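Local structure of ABC transporter, substrate binding protein (Aeropyrum pernix, 3EAF) at residues Asn51-Asp56 / Tyr75-Ile80; Val152-Ser157 / Leu179-Thr184. The protein probably binds a small solute outside the cell membrane and delivers it to the permease of an ABC transporter. All blocks are in the same frame, centred on the assembly; numbering follows the deposited sequence.

Contact 1: residues Asn51-Asp56 / Tyr75-Ile80; sequences NYIKRD and YGVIAI
The aromatic ring of Y75 lies flat across the side chain of I53. CG1 of I53 sits 3.7 Å from the ring centroid and almost on the ring normal (5° off it), a CH-pi contact over the face. The two methyls of I53, CG2 and CD1, spread under the same ring: CG2 reaches CE2 of Y75 at 3.7 Å, while CD1 lies 3.7 Å from CG of Y75 and 4.4 Å from CG1 of V77. With chi1 at -58°, CG1 stands anti to the carbonyl carbon and the branched chain offers the ring a broad surface, a task well suited to isoleucine. R55 instead comes to the edge of the ring, near its plane, with NH2 3.5 Å from OH of Y75 and the guanidinium turned 71° from the ring. CG2 of I53 also lies over the rim of one guanidinium face, so the isoleucine touches both flat groups. R55 NH1 donates to O of K54 at 2.9 Å, and NE forms a salt bridge with E70 of helix 61-74. A serine in place of Y75 removes the ring, which would probably leave I53 without its cover and open a gap beside the R55 guanidinium. The arrangement belongs to a beta-alpha-beta crossover in a type I periplasmic binding fold: strand 47-56, helix 61-74 and strand 79-82, with strand 3-11 between the two strands.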
loop_
_atom_site.group_PDB
_atom_site.type_symbol
_atom_site.label_atom_id
_atom_site.label_comp_id
_atom_site.label_asym_id
_atom_site.label_seq_id
_atom_site.Cartn_x
_atom_site.Cartn_y
_atom_site.Cartn_z
ATOM N N ASN A 51 -4.903 10.155 20.969
ATOM C CA ASN A 51 -5.480 8.971 21.572
ATOM C C ASN A 51 -5.964 8.100 20.426
ATOM O O ASN A 51 -6.982 8.400 19.797
ATOM C CB ASN A 51 -6.635 9.340 22.520
ATOM C CG ASN A 51 -7.342 8.115 23.098
ATOM O OD1 ASN A 51 -6.705 7.122 23.466
ATOM N ND2 ASN A 51 -8.665 8.183 23.175
ATOM N N TYR A 52 -5.218 7.044 20.125
ATOM C CA TYR A 52 -5.603 6.157 19.028
ATOM C C TYR A 52 -6.318 4.919 19.545
ATOM O O TYR A 52 -5.983 4.396 20.613
ATOM C CB TYR A 52 -4.410 5.790 18.140
ATOM C CG TYR A 52 -3.421 4.804 18.730
ATOM C CD1 TYR A 52 -3.548 3.433 18.494
ATOM C CD2 TYR A 52 -2.344 5.242 19.498
ATOM C CE1 TYR A 52 -2.631 2.517 19.029
ATOM C CE2 TYR A 52 -1.423 4.340 20.038
ATOM C CZ TYR A 52 -1.571 2.980 19.796
ATOM O OH TYR A 52 -0.655 2.085 20.315
ATOM N N ILE A 53 -7.305 4.467 18.778
ATOM C CA ILE A 53 -8.132 3.333 19.162
ATOM C C ILE A 53 -7.939 2.212 18.129
ATOM O O ILE A 53 -8.431 2.296 17.000
ATOM C CB ILE A 53 -9.638 3.746 19.305
ATOM C CG1 ILE A 53 -9.822 4.861 20.347
ATOM C CG2 ILE A 53 -10.507 2.556 19.682
ATOM C CD1 ILE A 53 -9.937 6.262 19.753
ATOM N N LYS A 54 -7.204 1.174 18.516
ATOM C CA LYS A 54 -6.881 0.089 17.597
ATOM C C LYS A 54 -7.970 -0.974 17.574
ATOM O O LYS A 54 -8.420 -1.440 18.623
ATOM C CB LYS A 54 -5.537 -0.550 17.941
ATOM C CG LYS A 54 -5.054 -1.533 16.882
ATOM C CD LYS A 54 -3.667 -2.082 17.186
ATOM C CE LYS A 54 -3.747 -3.334 18.034
ATOM N NZ LYS A 54 -2.418 -3.991 18.135
ATOM N N ARG A 55 -8.380 -1.353 16.368
ATOM C CA ARG A 55 -9.384 -2.398 16.175
ATOM C C ARG A 55 -8.946 -3.369 15.081
ATOM O O ARG A 55 -8.749 -2.966 13.934
ATOM C CB ARG A 55 -10.735 -1.772 15.813
ATOM C CG ARG A 55 -11.383 -0.949 16.926
ATOM C CD ARG A 55 -11.870 -1.843 18.055
ATOM N NE ARG A 55 -12.529 -1.083 19.108
ATOM C CZ ARG A 55 -11.934 -0.686 20.229
ATOM N NH1 ARG A 55 -10.657 -0.976 20.450
ATOM N NH2 ARG A 55 -12.625 -0.004 21.137
ATOM N N ASP A 56 -8.774 -4.640 15.441
ATOM C CA ASP A 56 -8.491 -5.695 14.462
ATOM C C ASP A 56 -9.804 -6.199 13.871
ATOM O O ASP A 56 -10.578 -6.892 14.539
ATOM C CB ASP A 56 -7.691 -6.837 15.102
ATOM C CG ASP A 56 -7.585 -8.075 14.212
ATOM O OD1 ASP A 56 -7.599 -7.964 12.963
ATOM O OD2 ASP A 56 -7.470 -9.182 14.773
ATOM N N TYR A 75 -16.272 7.484 19.878
ATOM C CA TYR A 75 -15.033 8.245 20.108
ATOM C C TYR A 75 -14.979 9.604 19.428
ATOM O O TYR A 75 -14.104 10.412 19.738
ATOM C CB TYR A 75 -13.801 7.421 19.726
ATOM C CG TYR A 75 -13.587 6.212 20.602
ATOM C CD1 TYR A 75 -13.062 6.343 21.893
ATOM C CD2 TYR A 75 -13.909 4.937 20.146
ATOM C CE1 TYR A 75 -12.867 5.233 22.701
ATOM C CE2 TYR A 75 -13.719 3.817 20.951
ATOM C CZ TYR A 75 -13.199 3.973 22.224
ATOM O OH TYR A 75 -13.007 2.869 23.018
ATOM N N GLY A 76 -15.913 9.859 18.518
ATOM C CA GLY A 76 -15.875 11.065 17.696
ATOM C C GLY A 76 -14.507 11.321 17.072
ATOM O O GLY A 76 -13.977 12.430 17.168
ATOM N N VAL A 77 -13.925 10.302 16.442
ATOM C CA VAL A 77 -12.608 10.454 15.804
ATOM C C VAL A 77 -12.654 11.522 14.712
ATOM O O VAL A 77 -13.707 11.752 14.119
ATOM C CB VAL A 77 -12.061 9.117 15.218
ATOM C CG1 VAL A 77 -11.950 8.051 16.308
ATOM C CG2 VAL A 77 -12.919 8.621 14.047
ATOM N N ILE A 78 -11.521 12.186 14.467
ATOM C CA ILE A 78 -11.430 13.161 13.374
ATOM C C ILE A 78 -10.594 12.611 12.222
ATOM O O ILE A 78 -10.455 13.250 11.177
ATOM C CB ILE A 78 -10.862 14.550 13.830
ATOM C CG1 ILE A 78 -9.491 14.403 14.504
ATOM C CG2 ILE A 78 -11.855 15.267 14.753
ATOM C CD1 ILE A 78 -8.729 15.709 14.619
ATOM N N ALA A 79 -10.033 11.423 12.433
ATOM C CA ALA A 79 -9.221 10.753 11.427
ATOM C C ALA A 79 -9.182 9.255 11.703
ATOM O O ALA A 79 -9.310 8.828 12.849
ATOM C CB ALA A 79 -7.796 11.337 11.398
ATOM N N ILE A 80 -9.027 8.470 10.639
ATOM C CA ILE A 80 -8.858 7.024 10.741
ATOM C C ILE A 80 -7.690 6.585 9.877
ATOM O O ILE A 80 -7.572 6.991 8.709
ATOM C CB ILE A 80 -10.133 6.246 10.307
ATOM C CG1 ILE A 80 -11.285 6.522 11.279
ATOM C CG2 ILE A 80 -9.857 4.734 10.239
ATOM C CD1 ILE A 80 -12.670 6.134 10.736
#

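Contact 2: residues Val152-Ser157 / Leu179-Thr184; sequences VAYSRS and LPLRAT
L181 reaches out of the loop after strand 171-178 to meet V152, Y154 and S155 at the short helix that follows strand 142-148. In this second alpha/beta lobe of the periplasmic binding fold the two strands are parallel neighbours, and the contact joins the short helix after one strand to the loop after the other. L181 is the second residue of a type I beta turn from P180 to A183, whose closing bond, A183 N to P180 O, is weak. Its backbone N is held by the carboxylate of D149, which fixes the root of the side chain. From there CB meets CG2 of V152 at 4.2 Å, the two side chains crossing at about a right angle. Chi1 of -176° places CG anti to the backbone N and carries the branch outward from the turn toward the helix. At the tip, CD1 approaches the edge of the Y154 ring, near its plane, 4.1 Å from CE2; the same methyl lies 4.3 Å from OG of S155. Leucine suits this place because its length spans the distance between turn and helix, and its methyl can rest against an aromatic edge without demanding a polar partner. The polar ends beside it are provided for: OH of Y154 bonds to N231 and OG of S155 to N207. Serine is small enough to let the methyl approach while keeping that bond. V152 occupies the N-cap position of the short helix, where its hydrophobic side chain serves the contact with L181 and its carbonyl O accepts the bond from R156 N at 3.0 Å.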
loop_
_atom_site.group_PDB
_atom_site.type_symbol
_atom_site.label_atom_id
_atom_site.label_comp_id
_atom_site.label_asym_id
_atom_site.label_seq_id
_atom_site.Cartn_x
_atom_site.Cartn_y
_atom_site.Cartn_z
ATOM N N VAL A 152 -12.276 -10.390 -4.853
ATOM C CA VAL A 152 -11.748 -9.451 -3.876
ATOM C C VAL A 152 -11.482 -8.099 -4.537
ATOM O O VAL A 152 -10.737 -8.018 -5.518
ATOM C CB VAL A 152 -10.477 -10.029 -3.211
ATOM C CG1 VAL A 152 -9.863 -9.034 -2.235
ATOM C CG2 VAL A 152 -10.819 -11.337 -2.485
ATOM N N ALA A 153 -12.105 -7.044 -4.005
ATOM C CA ALA A 153 -11.973 -5.688 -4.569
ATOM C C ALA A 153 -10.505 -5.237 -4.713
ATOM O O ALA A 153 -10.128 -4.617 -5.717
ATOM C CB ALA A 153 -12.777 -4.678 -3.741
ATOM N N TYR A 154 -9.692 -5.546 -3.703
ATOM C CA TYR A 154 -8.244 -5.287 -3.730
ATOM C C TYR A 154 -7.539 -5.978 -4.901
ATOM O O TYR A 154 -6.790 -5.343 -5.658
ATOM C CB TYR A 154 -7.621 -5.715 -2.390
ATOM C CG TYR A 154 -6.170 -6.168 -2.448
ATOM C CD1 TYR A 154 -5.158 -5.312 -2.921
ATOM C CD2 TYR A 154 -5.806 -7.440 -2.013
ATOM C CE1 TYR A 154 -3.829 -5.722 -2.976
ATOM C CE2 TYR A 154 -4.468 -7.862 -2.058
ATOM C CZ TYR A 154 -3.494 -6.995 -2.539
ATOM O OH TYR A 154 -2.185 -7.396 -2.589
ATOM N N SER A 155 -7.783 -7.281 -5.035
ATOM C CA SER A 155 -7.144 -8.097 -6.072
ATOM C C SER A 155 -7.527 -7.655 -7.483
ATOM O O SER A 155 -6.736 -7.796 -8.416
ATOM C CB SER A 155 -7.506 -9.568 -5.875
ATOM O OG SER A 155 -7.153 -9.998 -4.579
ATOM N N ARG A 156 -8.740 -7.123 -7.617
ATOM C CA ARG A 156 -9.287 -6.663 -8.895
ATOM C C ARG A 156 -8.843 -5.253 -9.287
ATOM O O ARG A 156 -8.906 -4.888 -10.459
ATOM C CB ARG A 156 -10.818 -6.626 -8.827
ATOM C CG ARG A 156 -11.546 -7.951 -8.828
ATOM C CD ARG A 156 -13.039 -7.719 -9.150
ATOM N NE ARG A 156 -13.725 -6.890 -8.152
ATOM C CZ ARG A 156 -14.477 -7.366 -7.156
ATOM N NH1 ARG A 156 -14.652 -8.677 -7.010
ATOM N NH2 ARG A 156 -15.074 -6.532 -6.308
ATOM N N SER A 157 -8.409 -4.466 -8.307
ATOM C CA SER A 157 -8.398 -2.997 -8.435
ATOM C C SER A 157 -7.708 -2.427 -9.687
ATOM O O SER A 157 -8.316 -1.609 -10.391
ATOM C CB SER A 157 -7.878 -2.322 -7.152
ATOM O OG SER A 157 -7.977 -0.907 -7.246
ATOM N N LEU A 179 -6.581 -16.730 -8.965
ATOM C CA LEU A 179 -5.826 -17.168 -7.798
ATOM C C LEU A 179 -6.482 -16.606 -6.537
ATOM O O LEU A 179 -6.528 -15.386 -6.361
ATOM C CB LEU A 179 -4.362 -16.721 -7.889
ATOM C CG LEU A 179 -3.460 -17.112 -6.712
ATOM C CD1 LEU A 179 -3.104 -18.593 -6.751
ATOM C CD2 LEU A 179 -2.204 -16.247 -6.714
ATOM N N PRO A 180 -7.009 -17.490 -5.671
ATOM C CA PRO A 180 -7.691 -17.025 -4.466
ATOM C C PRO A 180 -6.764 -16.247 -3.534
ATOM O O PRO A 180 -5.568 -16.543 -3.456
ATOM C CB PRO A 180 -8.147 -18.326 -3.795
ATOM C CG PRO A 180 -8.220 -19.322 -4.923
ATOM C CD PRO A 180 -7.028 -18.962 -5.764
ATOM N N LEU A 181 -7.319 -15.260 -2.833
ATOM C CA LEU A 181 -6.575 -14.547 -1.788
ATOM C C LEU A 181 -6.068 -15.515 -0.714
ATOM O O LEU A 181 -4.973 -15.335 -0.165
ATOM C CB LEU A 181 -7.451 -13.457 -1.156
ATOM C CG LEU A 181 -6.843 -12.529 -0.091
ATOM C CD1 LEU A 181 -5.897 -11.495 -0.725
ATOM C CD2 LEU A 181 -7.953 -11.840 0.706
ATOM N N ARG A 182 -6.865 -16.543 -0.429
ATOM C CA ARG A 182 -6.513 -17.569 0.553
ATOM C C ARG A 182 -6.013 -18.841 -0.138
ATOM O O ARG A 182 -6.251 -19.950 0.339
ATOM C CB ARG A 182 -7.718 -17.904 1.438
ATOM C CG ARG A 182 -8.299 -16.743 2.226
ATOM C CD ARG A 182 -9.748 -17.051 2.611
ATOM N NE ARG A 182 -10.422 -15.909 3.231
ATOM C CZ ARG A 182 -11.026 -14.927 2.567
ATOM N NH1 ARG A 182 -11.049 -14.914 1.238
ATOM N NH2 ARG A 182 -11.606 -13.942 3.236
ATOM N N ALA A 183 -5.308 -18.664 -1.253
ATOM C CA ALA A 183 -4.807 -19.766 -2.067
ATOM C C ALA A 183 -4.056 -20.833 -1.275
ATOM O O ALA A 183 -3.203 -20.521 -0.448
ATOM C CB ALA A 183 -3.907 -19.226 -3.177
ATOM N N THR A 184 -4.381 -22.092 -1.549
ATOM C CA THR A 184 -3.578 -23.220 -1.086
ATOM C C THR A 184 -2.427 -23.439 -2.069
ATOM O O THR A 184 -2.403 -22.842 -3.151
ATOM C CB THR A 184 -4.414 -24.512 -1.016
ATOM O OG1 THR A 184 -4.863 -24.860 -2.332
ATOM C CG2 THR A 184 -5.631 -24.339 -0.099
#

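Overall arrangement
Contact 1 and contact 2 belong to the two different lobes, contact 1 at the sheet with strands 47-56 and 79-82, contact 2 beside the sheet with strands 142-148 and 171-178. Their centres are 28 Å apart and their nearest atoms about 12 Å, so they do not touch, and they follow one another along the chain. Both lie away from the magnesium site of E325, D340 and Y341. Contact 2 is closer to the likely interdomain cleft: Y154 touches T85 and Y59, and its side chain lies about 3 Å from a bound glycerol, probably from crystallisation but consistent with a pocket. Contact 1 is confined to its own lobe.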